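PDB 6FCG: glycoside hydrolase, GH17 family from Formosa sp. Hel1_33_131, which probably hydrolyses internal beta-1,3-glucosidic bonds of laminarin, acting as an endo-laminarinase of marine bacteria. Local coordinates for residues W384-D388 with K389-E393. Residues are numbered along the deposited sequence; the frame is centred on the assembly and turned at random.
Sequences WDLVD and KGVFE
A Schellman motif ends the short helix 384-388, a surface element of this GH17 TIM-barrel enzyme centred about 24 Å from the centre of the chain; its closing bonds run from Gly-390 N to Val-387 O and from Val-391 N to Leu-386 O. The latter spans 3.3 Å, with the donor almost in line with the Leu-386 carbonyl. The former, at 3.0 Å, meets Val-387 O from above the carbonyl plane, 60° out of it, as the chain curls off the helix. One residue earlier, Lys-389 N still makes the helical bond to Asp-385 O (3.1 Å). Gly-390 takes a positive phi of 85°, a conformation glycine adopts readily, as is usual for the C' residue of this motif. A type I turn from Gly-390 to Glu-393 follows and folds the Phe-392 ring back against Leu-386 and Val-387. With CG beside its own backbone N (chi1 -53°), the ring brings CD2 to 3.9 Å from Val-387 CG2, which lies at the ring edge near its plane, while Leu-386 CB approaches CE2 obliquely. Val-391 CG1 lies over one face of the ring, above its centre. Phe-373, edge-to-face with Phe-392, and helix 68-80, met by Val-391 and Phe-392, continue this apolar cluster. Among the exposed side chains, Lys-389, bent at chi2, crosses Asp-385, but NZ stops 4.1 Å from OD1, too far for a salt bridge. Asp-388 OD1 has a separate partner, a salt bridge to Lys-404 NZ. The helix end is therefore closed by backbone bonds and a buried phenyl ring, whereas Asp-385 and Lys-389 probably contribute a weak, solvent-screened attraction.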
loop_
_atom_site.group_PDB
_atom_site.type_symbol
_atom_site.label_atom_id
_atom_site.label_comp_id
_atom_site.label_asym_id
_atom_site.label_seq_id
_atom_site.Cartn_x
_atom_site.Cartn_y
_atom_site.Cartn_z
ATOM N N TRP A 384 -29.250 23.674 -13.464
ATOM C CA TRP A 384 -30.492 22.958 -13.850
ATOM C C TRP A 384 -31.710 23.823 -13.672
ATOM O O TRP A 384 -32.601 23.810 -14.492
ATOM C CB TRP A 384 -30.701 21.723 -12.980
ATOM C CG TRP A 384 -29.823 20.549 -13.262
ATOM C CD1 TRP A 384 -28.764 20.480 -14.134
ATOM C CD2 TRP A 384 -29.926 19.282 -12.648
ATOM N NE1 TRP A 384 -28.216 19.233 -14.089
ATOM C CE2 TRP A 384 -28.913 18.482 -13.176
ATOM C CE3 TRP A 384 -30.785 18.744 -11.685
ATOM C CZ2 TRP A 384 -28.722 17.158 -12.766
ATOM C CZ3 TRP A 384 -30.615 17.437 -11.296
ATOM C CH2 TRP A 384 -29.584 16.654 -11.834
ATOM N N ASP A 385 -31.732 24.584 -12.598
ATOM C CA ASP A 385 -32.867 25.422 -12.293
ATOM C C ASP A 385 -33.109 26.428 -13.426
ATOM O O ASP A 385 -34.241 26.617 -13.858
ATOM C CB ASP A 385 -32.623 26.119 -10.954
ATOM C CG ASP A 385 -33.895 26.565 -10.282
ATOM O OD1 ASP A 385 -34.878 26.913 -10.981
ATOM O OD2 ASP A 385 -33.890 26.604 -9.030
ATOM N N LEU A 386 -32.043 27.048 -13.917
ATOM C CA LEU A 386 -32.143 27.968 -15.048
ATOM C C LEU A 386 -32.579 27.325 -16.347
ATOM O O LEU A 386 -33.275 27.966 -17.130
ATOM C CB LEU A 386 -30.819 28.672 -15.312
ATOM C CG LEU A 386 -30.280 29.584 -14.205
ATOM C CD1 LEU A 386 -29.042 30.358 -14.676
ATOM C CD2 LEU A 386 -31.326 30.567 -13.684
ATOM N N VAL A 387 -32.172 26.092 -16.606
ATOM C CA VAL A 387 -32.669 25.395 -17.793
ATOM C C VAL A 387 -34.200 25.269 -17.725
ATOM O O VAL A 387 -34.890 25.535 -18.707
ATOM C CB VAL A 387 -32.025 24.002 -17.990
ATOM C CG1 VAL A 387 -32.666 23.229 -19.147
ATOM C CG2 VAL A 387 -30.537 24.162 -18.242
ATOM N N ASP A 388 -34.714 24.873 -16.560
ATOM C CA ASP A 388 -36.165 24.704 -16.340
ATOM C C ASP A 388 -36.948 26.002 -16.527
ATOM O O ASP A 388 -38.046 25.980 -17.056
ATOM C CB ASP A 388 -36.461 24.120 -14.936
ATOM C CG ASP A 388 -35.941 22.693 -14.753
ATOM O OD1 ASP A 388 -35.558 22.053 -15.768
ATOM O OD2 ASP A 388 -35.895 22.237 -13.592
ATOM N N LYS A 389 -36.373 27.125 -16.114
ATOM C CA LYS A 389 -37.031 28.407 -16.298
ATOM C C LYS A 389 -37.020 28.841 -17.770
ATOM O O LYS A 389 -37.615 29.866 -18.075
ATOM C CB LYS A 389 -36.388 29.527 -15.457
ATOM C CG LYS A 389 -36.078 29.190 -14.010
ATOM C CD LYS A 389 -36.927 29.906 -12.976
ATOM C CE LYS A 389 -36.230 29.818 -11.616
ATOM N NZ LYS A 389 -37.004 30.384 -10.476
ATOM N N GLY A 390 -36.320 28.124 -18.654
ATOM C CA GLY A 390 -36.282 28.463 -20.070
ATOM C C GLY A 390 -35.248 29.508 -20.483
ATOM O O GLY A 390 -35.240 29.946 -21.633
ATOM N N VAL A 391 -34.339 29.860 -19.578
ATOM C CA VAL A 391 -33.326 30.888 -19.816
ATOM C C VAL A 391 -32.475 30.636 -21.076
ATOM O O VAL A 391 -32.089 31.592 -21.745
ATOM C CB VAL A 391 -32.425 31.063 -18.554
ATOM C CG1 VAL A 391 -31.211 31.964 -18.802
ATOM C CG2 VAL A 391 -33.245 31.655 -17.412
ATOM N N PHE A 392 -32.199 29.368 -21.404
ATOM C CA PHE A 392 -31.360 29.034 -22.559
ATOM C C PHE A 392 -32.151 28.552 -23.750
ATOM O O PHE A 392 -31.600 28.015 -24.689
ATOM C CB PHE A 392 -30.328 27.965 -22.204
ATOM C CG PHE A 392 -29.507 28.299 -21.009
ATOM C CD1 PHE A 392 -28.557 29.305 -21.062
ATOM C CD2 PHE A 392 -29.698 27.639 -19.814
ATOM C CE1 PHE A 392 -27.813 29.638 -19.934
ATOM C CE2 PHE A 392 -28.955 27.970 -18.683
ATOM C CZ PHE A 392 -28.021 28.968 -18.745
ATOM N N GLU A 393 -33.450 28.748 -23.741
ATOM C CA GLU A 393 -34.271 28.240 -24.831
ATOM C C GLU A 393 -33.951 28.925 -26.198
ATOM O O GLU A 393 -33.759 30.147 -26.287
ATOM C CB GLU A 393 -35.703 28.295 -24.349
ATOM C CG GLU A 393 -36.706 27.737 -25.342
ATOM C CD GLU A 393 -37.509 26.578 -24.820
ATOM O OE1 GLU A 393 -38.071 26.656 -23.711
ATOM O OE2 GLU A 393 -37.601 25.593 -25.566
#